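Local coordinates for beta-galactosidase/beta-glucuronidase (Faecalibacterium prausnitzii L2-6, PDB 6MVF), which binds flavin mononucleotide and, as a glycoside hydrolase family 2 enzyme, probably cleaves terminal beta-glucuronides or related beta-glycosides, at residues Arg75-Pro80 / Gly130-Thr135; Val212-Glu217 / Val256-Gln261; Gly395-Ile400 / Thr429-Val434; Lys599-Gln604 / His622-Phe627. One frame throughout, in Å; residues are numbered along the deposited sequence.

Interaction 1 of 4, residues Arg75-Pro80 / Gly130-Thr135; sequences RTFKKP and GDNELT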
loop_
_atom_site.group_PDB
_atom_site.type_symbol
_atom_site.label_atom_id
_atom_site.label_comp_id
_atom_site.label_asym_id
_atom_site.label_seq_id
_atom_site.Cartn_x
_atom_site.Cartn_y
_atom_site.Cartn_z
ATOM N N ARG A 75 10.111 -3.092 30.147
ATOM C CA ARG A 75 9.568 -4.095 29.239
ATOM C C ARG A 75 10.576 -5.225 29.110
ATOM O O ARG A 75 11.704 -5.136 29.597
ATOM C CB ARG A 75 9.248 -3.505 27.863
ATOM C CG ARG A 75 10.462 -3.248 26.996
ATOM C CD ARG A 75 10.037 -3.119 25.545
ATOM N NE ARG A 75 10.163 -4.396 24.853
ATOM C CZ ARG A 75 9.718 -4.639 23.627
ATOM N NH1 ARG A 75 9.098 -3.703 22.933
ATOM N NH2 ARG A 75 9.895 -5.830 23.096
ATOM N N THR A 76 10.158 -6.289 28.424
ATOM C CA THR A 76 10.989 -7.459 28.171
ATOM C C THR A 76 11.413 -7.499 26.705
ATOM O O THR A 76 10.715 -6.980 25.832
ATOM C CB THR A 76 10.225 -8.719 28.578
ATOM O OG1 THR A 76 10.110 -8.715 30.001
ATOM C CG2 THR A 76 10.938 -10.003 28.134
ATOM N N PHE A 77 12.595 -8.060 26.437
ATOM C CA PHE A 77 13.061 -8.201 25.061
ATOM C C PHE A 77 13.911 -9.458 24.929
ATOM O O PHE A 77 14.504 -9.934 25.903
ATOM C CB PHE A 77 13.832 -6.955 24.570
ATOM C CG PHE A 77 15.173 -6.726 25.237
ATOM C CD1 PHE A 77 15.274 -6.019 26.425
ATOM C CD2 PHE A 77 16.344 -7.168 24.642
ATOM C CE1 PHE A 77 16.518 -5.783 27.015
ATOM C CE2 PHE A 77 17.592 -6.930 25.242
ATOM C CZ PHE A 77 17.671 -6.236 26.417
ATOM N N LYS A 78 13.935 -10.011 23.718
ATOM C CA LYS A 78 14.776 -11.159 23.423
ATOM C C LYS A 78 16.123 -10.664 22.933
ATOM O O LYS A 78 16.204 -9.661 22.222
ATOM C CB LYS A 78 14.140 -12.073 22.373
ATOM C CG LYS A 78 12.797 -12.629 22.794
ATOM C CD LYS A 78 12.739 -14.149 22.639
ATOM C CE LYS A 78 11.956 -14.815 23.778
ATOM N NZ LYS A 78 10.626 -14.165 24.003
ATOM N N LYS A 79 17.173 -11.351 23.343
ATOM C CA LYS A 79 18.517 -10.971 22.941
ATOM C C LYS A 79 18.662 -11.233 21.447
ATOM O O LYS A 79 18.417 -12.360 21.003
ATOM C CB LYS A 79 19.542 -11.763 23.757
ATOM C CG LYS A 79 21.007 -11.511 23.418
ATOM C CD LYS A 79 21.821 -12.764 23.730
ATOM C CE LYS A 79 23.259 -12.684 23.228
ATOM N NZ LYS A 79 24.101 -11.735 24.019
ATOM N N PRO A 80 18.998 -10.233 20.634
ATOM C CA PRO A 80 19.237 -10.503 19.211
ATOM C C PRO A 80 20.488 -11.339 19.006
ATOM O O PRO A 80 21.444 -11.282 19.786
ATOM C CB PRO A 80 19.389 -9.109 18.592
ATOM C CG PRO A 80 19.646 -8.183 19.738
ATOM C CD PRO A 80 18.997 -8.792 20.943
ATOM N N GLY A 130 17.392 -15.561 25.472
ATOM C CA GLY A 130 15.990 -15.499 25.826
ATOM C C GLY A 130 15.614 -14.131 26.357
ATOM O O GLY A 130 16.202 -13.105 26.006
ATOM N N ASP A 131 14.621 -14.126 27.238
ATOM C CA ASP A 131 14.076 -12.873 27.734
ATOM C C ASP A 131 15.112 -12.113 28.552
ATOM O O ASP A 131 15.916 -12.707 29.274
ATOM C CB ASP A 131 12.829 -13.142 28.571
ATOM C CG ASP A 131 11.629 -13.541 27.726
ATOM O OD1 ASP A 131 11.727 -13.474 26.482
ATOM O OD2 ASP A 131 10.582 -13.922 28.304
ATOM N N ASN A 132 15.108 -10.790 28.397
ATOM C CA ASN A 132 15.853 -9.869 29.241
ATOM C C ASN A 132 14.880 -8.800 29.720
ATOM O O ASN A 132 13.785 -8.660 29.177
ATOM C CB ASN A 132 17.046 -9.230 28.492
ATOM C CG ASN A 132 18.089 -10.248 28.067
ATOM O OD1 ASN A 132 19.205 -10.279 28.598
ATOM N ND2 ASN A 132 17.732 -11.093 27.104
ATOM N N GLU A 133 15.266 -8.047 30.748
ATOM C CA GLU A 133 14.456 -6.926 31.222
ATOM C C GLU A 133 15.170 -5.598 30.981
ATOM O O GLU A 133 16.350 -5.443 31.315
ATOM C CB GLU A 133 14.100 -7.081 32.701
ATOM C CG GLU A 133 12.669 -7.603 32.919
ATOM C CD GLU A 133 11.589 -6.503 32.829
ATOM O OE1 GLU A 133 11.823 -5.367 33.317
ATOM O OE2 GLU A 133 10.493 -6.780 32.276
ATOM N N LEU A 134 14.447 -4.653 30.392
ATOM C CA LEU A 134 14.937 -3.312 30.100
ATOM C C LEU A 134 14.189 -2.308 30.970
ATOM O O LEU A 134 12.948 -2.282 30.968
ATOM C CB LEU A 134 14.745 -2.990 28.613
ATOM C CG LEU A 134 15.069 -1.607 28.051
ATOM C CD1 LEU A 134 16.499 -1.285 28.333
ATOM C CD2 LEU A 134 14.797 -1.554 26.541
ATOM N N THR A 135 14.946 -1.487 31.710
ATOM C CA THR A 135 14.397 -0.520 32.662
ATOM C C THR A 135 14.972 0.857 32.359
ATOM O O THR A 135 16.196 1.022 32.336
ATOM C CB THR A 135 14.720 -0.932 34.107
ATOM O OG1 THR A 135 14.189 -2.241 34.361
ATOM C CG2 THR A 135 14.117 0.038 35.106
HETATM O O HOH W 1 18.297 -14.804 22.699
#
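N132 CB covers one face of the F77 ring in a CH-pi contact, 3.9 Å from the ring centroid and 19° off the normal, with the asparagine amide plane turned only 23° from the ring. L134 CB comes to the same ring obliquely, 3.7 Å from F77 CE1. F77 presents itself this way because chi1 of 68° sets CG between the backbone N and the carbonyl carbon, which swings the ring across toward N132 and L134. The polar end of N132 is occupied by neighbours: ND2 binds R128 O and OD1 accepts from N105 ND2. On the T76 and D131 side, two carboxylates are met differently. D131 OD1 offers its syn lone pair to K78 NZ at 2.8 Å, a salt bridge between side chains that lie side by side, whereas E133 OE2 takes the T76 hydroxyl from its anti side, 3.0 Å from OG1 and tilted out of the carboxylate plane. Replacing E133 by alanine removes the carboxylate, and T76 OG1 would probably lose this acceptor and be freer to turn. The strands are central neighbours in a six-stranded antiparallel sheet of the family 2 sugar-binding domain, a jelly-roll beta-sandwich; F77 also touches L165 of the other sheet. Backbone evidence for the pairing is the alternation of hydrogen-bonded pairs R75-L134 and F77-N132 with non-hydrogen-bonded T76-E133 and K78-D131. L134 N donates to R75 O at 2.9 Å, and N132 N to F77 O at 2.7 Å. Past the strand end, a water bridges K79 O and G130 N.

Interaction 2 of 4, residues Val212-Glu217 / Val256-Gln261; sequences VMYSIE and VVARLQ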
loop_
_atom_site.group_PDB
_atom_site.type_symbol
_atom_site.label_atom_id
_atom_site.label_comp_id
_atom_site.label_asym_id
_atom_site.label_seq_id
_atom_site.Cartn_x
_atom_site.Cartn_y
_atom_site.Cartn_z
ATOM N N VAL A 212 36.110 0.319 3.779
ATOM C CA VAL A 212 34.878 1.088 3.692
ATOM C C VAL A 212 34.658 1.469 2.226
ATOM O O VAL A 212 35.471 2.188 1.630
ATOM C CB VAL A 212 34.917 2.328 4.597
ATOM C CG1 VAL A 212 33.673 3.190 4.368
ATOM C CG2 VAL A 212 35.018 1.912 6.066
ATOM N N MET A 213 33.566 0.969 1.644
ATOM C CA MET A 213 33.219 1.240 0.253
ATOM C C MET A 213 32.120 2.291 0.250
ATOM O O MET A 213 31.018 2.047 0.746
ATOM C CB MET A 213 32.779 -0.028 -0.472
ATOM C CG MET A 213 33.806 -1.162 -0.410
ATOM S SD MET A 213 33.310 -2.608 -1.375
ATOM C CE MET A 213 31.608 -2.770 -0.819
ATOM N N TYR A 214 32.440 3.463 -0.281
ATOM C CA TYR A 214 31.532 4.593 -0.342
ATOM C C TYR A 214 30.862 4.640 -1.700
ATOM O O TYR A 214 31.526 4.505 -2.728
ATOM C CB TYR A 214 32.283 5.900 -0.131
ATOM C CG TYR A 214 32.897 6.099 1.230
ATOM C CD1 TYR A 214 32.101 6.286 2.344
ATOM C CD2 TYR A 214 34.279 6.153 1.391
ATOM C CE1 TYR A 214 32.653 6.501 3.578
ATOM C CE2 TYR A 214 34.844 6.364 2.632
ATOM C CZ TYR A 214 34.019 6.547 3.720
ATOM O OH TYR A 214 34.550 6.756 4.967
ATOM N N SER A 215 29.558 4.863 -1.702
ATOM C CA SER A 215 28.790 4.979 -2.926
ATOM C C SER A 215 27.841 6.165 -2.800
ATOM O O SER A 215 27.209 6.347 -1.758
ATOM C CB SER A 215 28.013 3.689 -3.197
ATOM O OG SER A 215 27.029 3.889 -4.202
ATOM N N ILE A 216 27.752 6.983 -3.846
ATOM C CA ILE A 216 26.873 8.152 -3.858
ATOM C C ILE A 216 25.791 7.928 -4.911
ATOM O O ILE A 216 26.098 7.702 -6.091
ATOM C CB ILE A 216 27.646 9.457 -4.126
ATOM C CG1 ILE A 216 28.626 9.760 -2.991
ATOM C CG2 ILE A 216 26.679 10.618 -4.250
ATOM C CD1 ILE A 216 29.559 10.906 -3.265
ATOM N N GLU A 217 24.529 7.997 -4.486
ATOM C CA GLU A 217 23.370 7.812 -5.353
ATOM C C GLU A 217 22.692 9.154 -5.591
ATOM O O GLU A 217 22.545 9.953 -4.662
ATOM C CB GLU A 217 22.382 6.809 -4.736
ATOM C CG GLU A 217 22.962 5.400 -4.627
ATOM C CD GLU A 217 22.166 4.464 -3.721
ATOM O OE1 GLU A 217 21.245 4.927 -2.999
ATOM O OE2 GLU A 217 22.475 3.247 -3.727
ATOM N N VAL A 256 24.549 9.238 0.413
ATOM C CA VAL A 256 25.865 8.654 0.634
ATOM C C VAL A 256 25.674 7.356 1.405
ATOM O O VAL A 256 25.058 7.343 2.472
ATOM C CB VAL A 256 26.792 9.625 1.380
ATOM C CG1 VAL A 256 28.170 9.008 1.567
ATOM C CG2 VAL A 256 26.893 10.945 0.613
ATOM N N VAL A 257 26.167 6.258 0.846
ATOM C CA VAL A 257 26.084 4.939 1.452
ATOM C C VAL A 257 27.495 4.517 1.826
ATOM O O VAL A 257 28.433 4.738 1.052
ATOM C CB VAL A 257 25.439 3.935 0.476
ATOM C CG1 VAL A 257 25.423 2.526 1.078
ATOM C CG2 VAL A 257 24.025 4.413 0.085
ATOM N N ALA A 258 27.658 3.936 3.015
ATOM C CA ALA A 258 28.969 3.471 3.455
ATOM C C ALA A 258 28.848 2.034 3.920
ATOM O O ALA A 258 27.997 1.730 4.759
ATOM C CB ALA A 258 29.554 4.345 4.582
ATOM N N ARG A 259 29.711 1.165 3.392
ATOM C CA ARG A 259 29.660 -0.267 3.665
ATOM C C ARG A 259 30.992 -0.737 4.213
ATOM O O ARG A 259 32.014 -0.617 3.530
ATOM C CB ARG A 259 29.331 -1.064 2.409
ATOM C CG ARG A 259 27.868 -1.212 2.159
ATOM C CD ARG A 259 27.596 -2.244 1.069
ATOM N NE ARG A 259 26.215 -2.105 0.627
ATOM C CZ ARG A 259 25.835 -1.349 -0.399
ATOM N NH1 ARG A 259 26.752 -0.693 -1.105
ATOM N NH2 ARG A 259 24.544 -1.262 -0.730
ATOM N N LEU A 260 30.964 -1.309 5.422
ATOM C CA LEU A 260 32.114 -1.990 5.997
ATOM C C LEU A 260 32.196 -3.420 5.444
ATOM O O LEU A 260 31.310 -4.248 5.692
ATOM C CB LEU A 260 32.007 -1.984 7.519
ATOM C CG LEU A 260 33.236 -2.487 8.289
ATOM C CD1 LEU A 260 34.477 -1.617 8.039
ATOM C CD2 LEU A 260 32.911 -2.578 9.761
ATOM N N GLN A 261 33.272 -3.710 4.717
ATOM C CA GLN A 261 33.371 -4.867 3.835
ATOM C C GLN A 261 34.521 -5.769 4.259
ATOM O O GLN A 261 35.630 -5.292 4.520
ATOM C CB GLN A 261 33.606 -4.398 2.376
ATOM C CG GLN A 261 33.646 -5.488 1.300
ATOM C CD GLN A 261 32.244 -5.949 0.849
ATOM O OE1 GLN A 261 31.209 -5.377 1.234
ATOM N NE2 GLN A 261 32.216 -6.992 0.031
HETATM O O HOH W 2 22.346 0.547 -1.582
#
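A258 CB is the small knob against which the Y214 ring rests, 3.9 Å from CE1 in an oblique approach. V212 CG1 lies over one face of that ring toward its rim and also comes within 4.3 Å of A258 CB, so the alanine methyl fills the notch beside the tyrosine-valine pair. To one side of this group V212 CG2 meets L260 CD1 at 4.1 Å, the two side chains crossing; to the other, the I216 and V256 side chains lie side by side, I216 CG1 4.2 Å from V256 CG2. This apolar surface faces strands 195-204 and 236-240, the opposing sheet of the beta-sandwich that forms the immunoglobulin-like domain of family 2 enzymes. Y214 OH reaches across to S201 OG and T234 O. The other surface is shaped by longer chains. M213 bends at its last torsion, chi3 -47°, which curls CE back over the amide end of Q261 to 3.3 Å from OE1, while SD lies 3.9 Å from Q261 CG. R259 runs extended, and its guanidinium has V257 CG1 over one face, toward the rim; its NE forms a salt bridge with E269. Here a second subunit closes in, with its T563 against M213, K562 against R259 and I493 against Q261. The backbone ladder fixes the register of both surfaces: V257 N to S215 O is 2.8 Å and M213 N to R259 O 2.9 Å.

Interaction 3 of 4, residues Gly395-Ile400 / Thr429-Val434; sequences GISNEI and TTIAHV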
loop_
_atom_site.group_PDB
_atom_site.type_symbol
_atom_site.label_atom_id
_atom_site.label_comp_id
_atom_site.label_asym_id
_atom_site.label_seq_id
_atom_site.Cartn_x
_atom_site.Cartn_y
_atom_site.Cartn_z
ATOM N N GLY A 395 21.841 27.797 16.620
ATOM C CA GLY A 395 21.547 28.821 17.614
ATOM C C GLY A 395 22.074 28.417 18.982
ATOM O O GLY A 395 21.881 27.282 19.416
ATOM N N ILE A 396 22.733 29.359 19.666
ATOM C CA ILE A 396 23.422 29.002 20.905
ATOM C C ILE A 396 22.670 29.398 22.181
ATOM O O ILE A 396 22.977 28.845 23.249
ATOM C CB ILE A 396 24.864 29.560 20.937
ATOM C CG1 ILE A 396 24.880 31.088 20.932
ATOM C CG2 ILE A 396 25.726 28.986 19.782
ATOM C CD1 ILE A 396 26.240 31.654 21.284
ATOM N N SER A 397 21.698 30.313 22.106
ATOM C CA SER A 397 20.847 30.626 23.260
ATOM C C SER A 397 19.618 31.403 22.810
ATOM O O SER A 397 19.614 32.041 21.755
ATOM C CB SER A 397 21.592 31.428 24.343
ATOM O OG SER A 397 21.915 32.737 23.903
ATOM N N ASN A 398 18.581 31.357 23.641
ATOM C CA ASN A 398 17.369 32.157 23.452
ATOM C C ASN A 398 17.128 32.988 24.703
ATOM O O ASN A 398 16.957 32.433 25.793
ATOM C CB ASN A 398 16.143 31.277 23.165
ATOM C CG ASN A 398 14.866 32.092 23.022
ATOM O OD1 ASN A 398 14.698 32.827 22.040
ATOM N ND2 ASN A 398 13.956 31.969 23.995
ATOM N N GLU A 399 17.134 34.313 24.551
ATOM C CA GLU A 399 16.682 35.225 25.607
ATOM C C GLU A 399 17.422 34.994 26.924
ATOM O O GLU A 399 16.846 35.121 28.006
ATOM C CB GLU A 399 15.170 35.103 25.817
ATOM C CG GLU A 399 14.347 35.630 24.677
ATOM C CD GLU A 399 12.862 35.639 25.002
ATOM O OE1 GLU A 399 12.483 35.018 26.024
ATOM O OE2 GLU A 399 12.071 36.260 24.244
ATOM N N ILE A 400 18.717 34.670 26.831
ATOM C CA ILE A 400 19.483 34.273 28.008
ATOM C C ILE A 400 19.651 35.412 29.033
ATOM O O ILE A 400 19.990 35.152 30.198
ATOM C CB ILE A 400 20.849 33.693 27.560
ATOM C CG1 ILE A 400 21.416 32.776 28.648
ATOM C CG2 ILE A 400 21.837 34.800 27.196
ATOM C CD1 ILE A 400 20.393 31.792 29.231
ATOM N N THR A 429 26.630 30.542 12.962
ATOM C CA THR A 429 26.042 30.567 14.295
ATOM C C THR A 429 25.125 31.780 14.433
ATOM O O THR A 429 25.320 32.809 13.777
ATOM C CB THR A 429 27.117 30.581 15.389
ATOM O OG1 THR A 429 27.982 31.711 15.215
ATOM C CG2 THR A 429 27.960 29.318 15.311
ATOM N N THR A 430 24.091 31.629 15.262
ATOM C CA THR A 430 23.086 32.662 15.474
ATOM C C THR A 430 22.752 32.686 16.955
ATOM O O THR A 430 23.195 31.830 17.724
ATOM C CB THR A 430 21.808 32.432 14.624
ATOM O OG1 THR A 430 20.965 33.596 14.662
ATOM C CG2 THR A 430 20.989 31.226 15.132
ATOM N N ILE A 431 21.939 33.673 17.338
ATOM C CA ILE A 431 21.492 33.850 18.713
ATOM C C ILE A 431 20.147 34.564 18.672
ATOM O O ILE A 431 19.862 35.329 17.746
ATOM C CB ILE A 431 22.558 34.621 19.549
ATOM C CG1 ILE A 431 22.137 34.729 21.017
ATOM C CG2 ILE A 431 22.883 36.018 18.932
ATOM C CD1 ILE A 431 23.286 34.990 21.924
ATOM N N ALA A 432 19.305 34.316 19.670
ATOM C CA ALA A 432 18.026 35.021 19.778
ATOM C C ALA A 432 18.028 35.867 21.048
ATOM O O ALA A 432 18.105 35.330 22.161
ATOM C CB ALA A 432 16.849 34.043 19.763
ATOM N N HIS A 433 17.966 37.186 20.878
ATOM C CA HIS A 433 17.992 38.115 22.008
ATOM C C HIS A 433 16.585 38.398 22.539
ATOM O O HIS A 433 15.619 38.497 21.770
ATOM C CB HIS A 433 18.641 39.440 21.603
ATOM C CG HIS A 433 20.069 39.323 21.176
ATOM N ND1 HIS A 433 21.063 38.870 22.018
ATOM C CD2 HIS A 433 20.677 39.632 20.004
ATOM C CE1 HIS A 433 22.219 38.887 21.374
ATOM N NE2 HIS A 433 22.011 39.344 20.151
ATOM N N VAL A 434 16.481 38.544 23.866
ATOM C CA VAL A 434 15.253 39.079 24.451
ATOM C C VAL A 434 15.079 40.545 24.037
ATOM O O VAL A 434 16.035 41.244 23.674
ATOM C CB VAL A 434 15.253 38.914 25.984
ATOM C CG1 VAL A 434 16.253 39.855 26.643
ATOM C CG2 VAL A 434 13.837 39.110 26.564
HETATM O O HOH W 3 19.806 34.684 24.138
#
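S397 holds OG between its backbone N and carbonyl carbon (chi1 68°), which places the hydroxyl beside I431, 3.3 Å from CD1. E399 turns CG anti to its own carbonyl carbon (chi1 -69°) and then extends, crossing V434 at about a right angle; E399 CG lies 3.6 Å from V434 CB. The N398 side chain brings OD1 to 3.4 Å from A432 CB, and that oxygen also accepts from N453 ND2 and R333 NH2. The axes of 395-398 and 429-433 run parallel, 7° apart, in the fourth and fifth strands of the TIM barrel, joined by helix 407-423 in a beta-alpha-beta unit. N398 and E399 match in sequence and place the Asn-Glu pair at the C-terminal end of the fourth strand in clan GH-A barrels; E399 OE2 accepts from N453 ND2. A one-residue register shift between the pairs G395-T430 and N398-A432 marks a beta bulge. Across the shift A432 N donates to S397 O, and E399 N donates to A432 O at 2.8 Å in a nearly straight bond. A water links the two segments: it donates to A432 O, accepts from I400 N, and lies 2.9 Å from S397 OG, which also bonds H413 NE2.

Interaction 4 of 4, residues Lys599-Gln604 / His622-Phe627; sequences KVYSNQ and HRVFKF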
loop_
_atom_site.group_PDB
_atom_site.type_symbol
_atom_site.label_atom_id
_atom_site.label_comp_id
_atom_site.label_asym_id
_atom_site.label_seq_id
_atom_site.Cartn_x
_atom_site.Cartn_y
_atom_site.Cartn_z
ATOM N N LYS A 599 -12.728 41.950 4.704
ATOM C CA LYS A 599 -11.349 41.998 4.252
ATOM C C LYS A 599 -11.018 40.751 3.445
ATOM O O LYS A 599 -11.454 39.650 3.789
ATOM C CB LYS A 599 -10.405 42.122 5.439
ATOM C CG LYS A 599 -9.064 42.714 5.094
ATOM C CD LYS A 599 -8.123 42.562 6.260
ATOM C CE LYS A 599 -8.801 42.866 7.573
ATOM N NZ LYS A 599 -7.855 43.627 8.434
ATOM N N VAL A 600 -10.263 40.933 2.357
ATOM C CA VAL A 600 -9.808 39.834 1.512
ATOM C C VAL A 600 -8.285 39.864 1.410
ATOM O O VAL A 600 -7.674 40.922 1.211
ATOM C CB VAL A 600 -10.449 39.864 0.106
ATOM C CG1 VAL A 600 -9.961 38.695 -0.696
ATOM C CG2 VAL A 600 -11.950 39.819 0.199
ATOM N N TYR A 601 -7.676 38.690 1.555
ATOM C CA TYR A 601 -6.265 38.466 1.277
ATOM C C TYR A 601 -6.124 37.687 -0.026
ATOM O O TYR A 601 -6.868 36.732 -0.267
ATOM C CB TYR A 601 -5.610 37.684 2.411
ATOM C CG TYR A 601 -5.799 38.316 3.760
ATOM C CD1 TYR A 601 -5.615 39.681 3.931
ATOM C CD2 TYR A 601 -6.170 37.557 4.861
ATOM C CE1 TYR A 601 -5.770 40.275 5.160
ATOM C CE2 TYR A 601 -6.344 38.149 6.108
ATOM C CZ TYR A 601 -6.136 39.512 6.241
ATOM O OH TYR A 601 -6.286 40.129 7.460
ATOM N N SER A 602 -5.176 38.099 -0.868
ATOM C CA SER A 602 -4.962 37.416 -2.136
ATOM C C SER A 602 -3.551 37.687 -2.640
ATOM O O SER A 602 -3.004 38.770 -2.425
ATOM C CB SER A 602 -5.989 37.857 -3.182
ATOM O OG SER A 602 -5.798 37.096 -4.356
ATOM N N ASN A 603 -2.966 36.693 -3.308
ATOM C CA ASN A 603 -1.748 36.943 -4.060
ATOM C C ASN A 603 -2.035 37.357 -5.502
ATOM O O ASN A 603 -1.104 37.551 -6.282
ATOM C CB ASN A 603 -0.787 35.736 -3.994
ATOM C CG ASN A 603 -1.413 34.443 -4.435
ATOM O OD1 ASN A 603 -2.448 34.417 -5.112
ATOM N ND2 ASN A 603 -0.773 33.347 -4.064
ATOM N N GLN A 604 -3.297 37.511 -5.864
ATOM C CA GLN A 604 -3.676 38.269 -7.038
ATOM C C GLN A 604 -3.757 39.741 -6.668
ATOM O O GLN A 604 -3.820 40.105 -5.491
ATOM C CB GLN A 604 -5.024 37.794 -7.570
ATOM C CG GLN A 604 -5.165 36.300 -7.573
ATOM C CD GLN A 604 -4.255 35.617 -8.578
ATOM O OE1 GLN A 604 -4.684 35.262 -9.673
ATOM N NE2 GLN A 604 -3.005 35.400 -8.198
ATOM N N HIS A 622 -2.150 45.561 -3.202
ATOM C CA HIS A 622 -1.097 44.597 -2.924
ATOM C C HIS A 622 -1.472 43.779 -1.684
ATOM O O HIS A 622 -1.258 44.219 -0.552
ATOM C CB HIS A 622 0.228 45.327 -2.750
ATOM C CG HIS A 622 1.392 44.417 -2.512
ATOM N ND1 HIS A 622 1.893 43.578 -3.484
ATOM C CD2 HIS A 622 2.150 44.210 -1.410
ATOM C CE1 HIS A 622 2.920 42.907 -2.996
ATOM N NE2 HIS A 622 3.091 43.266 -1.738
ATOM N N ARG A 623 -2.032 42.580 -1.906
ATOM C CA ARG A 623 -2.232 41.528 -0.891
ATOM C C ARG A 623 -3.460 41.722 0.000
ATOM O O ARG A 623 -4.241 40.781 0.170
ATOM C CB ARG A 623 -0.998 41.375 -0.004
ATOM C CG ARG A 623 0.314 41.181 -0.769
ATOM C CD ARG A 623 0.275 39.939 -1.625
ATOM N NE ARG A 623 1.518 39.766 -2.366
ATOM C CZ ARG A 623 1.588 39.603 -3.684
ATOM N NH1 ARG A 623 0.486 39.586 -4.418
ATOM N NH2 ARG A 623 2.761 39.448 -4.263
ATOM N N VAL A 624 -3.649 42.910 0.577
ATOM C CA VAL A 624 -4.753 43.184 1.488
ATOM C C VAL A 624 -5.769 44.076 0.787
ATOM O O VAL A 624 -5.410 45.106 0.213
ATOM C CB VAL A 624 -4.248 43.830 2.787
ATOM C CG1 VAL A 624 -5.389 44.109 3.723
ATOM C CG2 VAL A 624 -3.216 42.923 3.448
ATOM N N PHE A 625 -7.039 43.672 0.835
ATOM C CA PHE A 625 -8.160 44.374 0.219
ATOM C C PHE A 625 -9.234 44.580 1.280
ATOM O O PHE A 625 -9.601 43.631 1.975
ATOM C CB PHE A 625 -8.750 43.568 -0.944
ATOM C CG PHE A 625 -7.745 43.159 -1.983
ATOM C CD1 PHE A 625 -6.895 42.104 -1.762
ATOM C CD2 PHE A 625 -7.678 43.823 -3.206
ATOM C CE1 PHE A 625 -5.969 41.732 -2.729
ATOM C CE2 PHE A 625 -6.763 43.456 -4.168
ATOM C CZ PHE A 625 -5.908 42.413 -3.934
ATOM N N LYS A 626 -9.747 45.802 1.415
ATOM C CA LYS A 626 -10.798 46.081 2.387
ATOM C C LYS A 626 -12.011 46.673 1.676
ATOM O O LYS A 626 -11.884 47.637 0.919
ATOM C CB LYS A 626 -10.286 47.023 3.483
ATOM C CG LYS A 626 -8.979 46.554 4.110
ATOM C CD LYS A 626 -8.383 47.584 5.084
ATOM C CE LYS A 626 -6.881 47.334 5.264
ATOM N NZ LYS A 626 -6.378 47.503 6.667
ATOM N N PHE A 627 -13.178 46.085 1.904
ATOM C CA PHE A 627 -14.425 46.545 1.300
ATOM C C PHE A 627 -15.403 46.939 2.398
ATOM O O PHE A 627 -15.493 46.270 3.435
ATOM C CB PHE A 627 -15.071 45.455 0.425
ATOM C CG PHE A 627 -14.205 44.968 -0.696
ATOM C CD1 PHE A 627 -13.212 44.018 -0.463
ATOM C CD2 PHE A 627 -14.394 45.442 -1.990
ATOM C CE1 PHE A 627 -12.415 43.548 -1.492
ATOM C CE2 PHE A 627 -13.601 44.979 -3.035
ATOM C CZ PHE A 627 -12.612 44.022 -2.785
#
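F625 turns the edge of its ring to the strand opposite, with V600 O and Q604 O both in the ring plane, 3.3 Å from CD1 and 3.5 Å from CZ respectively. S602 CB meets the ring obliquely at CE1. Antiparallel strands 596-602 and 624-629 make this contact within a three-stranded sheet of the DUF4982 region; F625 and F627 lean from it onto V607 of the neighbouring five-stranded sheet, as in a beta-sandwich. The F627 ring crosses the V600 side chain obliquely, CE1 lying 4.1 Å from V600 CG2. With only an alanine methyl in place of the F625 ring, a gap is likely to open beside S602 CB and V607, and V600 O and Q604 O would lose the ring edge they face. On the other side of the sheet Y601 and V624 lie side by side and point the same way, with Y601 CE1 4.1 Å from V624 CG2, and both touch helix 507-522. K599 and K626 are likewise alongside; their NZ atoms stand 4.5 Å apart, a like-charge approach probably eased by E515, which forms a salt bridge with K599 NZ and a long, weak ion pair with K626 NZ. R623 sits at the strand end. Its CG lies anti to the carbonyl carbon, and a bend at chi2 (-60°) folds the chain back so that N603 CB comes over a face of the guanidinium, 4.1 Å from NH1. R623 O accepts from S602 N at 3.0 Å, and S602 OG, which also bonds M580 O, accepts from Q604 N at 2.9 Å, closing an ST turn.

How the interactions relate
The four contacts follow one another along the chain without interleaving, each in a different domain of the enzyme, and none touches another. Interactions 1 and 2, both antiparallel strand pairs in the beta-sandwich domains preceding the barrel, come closest, about 17 Å between nearest atoms. Interaction 3, the parallel pair in the barrel, lies about 23 Å from interaction 2 and 25 Å from interaction 4, again between nearest atoms; interactions 1 and 4 fall on opposite sides of the chain's centre, their own centres 61 Å apart. Interaction 2 approaches the flavin without touching it: the Y214 side chain is about 11 Å from bound FMN and about 8 Å from the side chain of FMN-binding F202. In interaction 3, the I396 side chain is about 12 Å from that of FMN-binding K379.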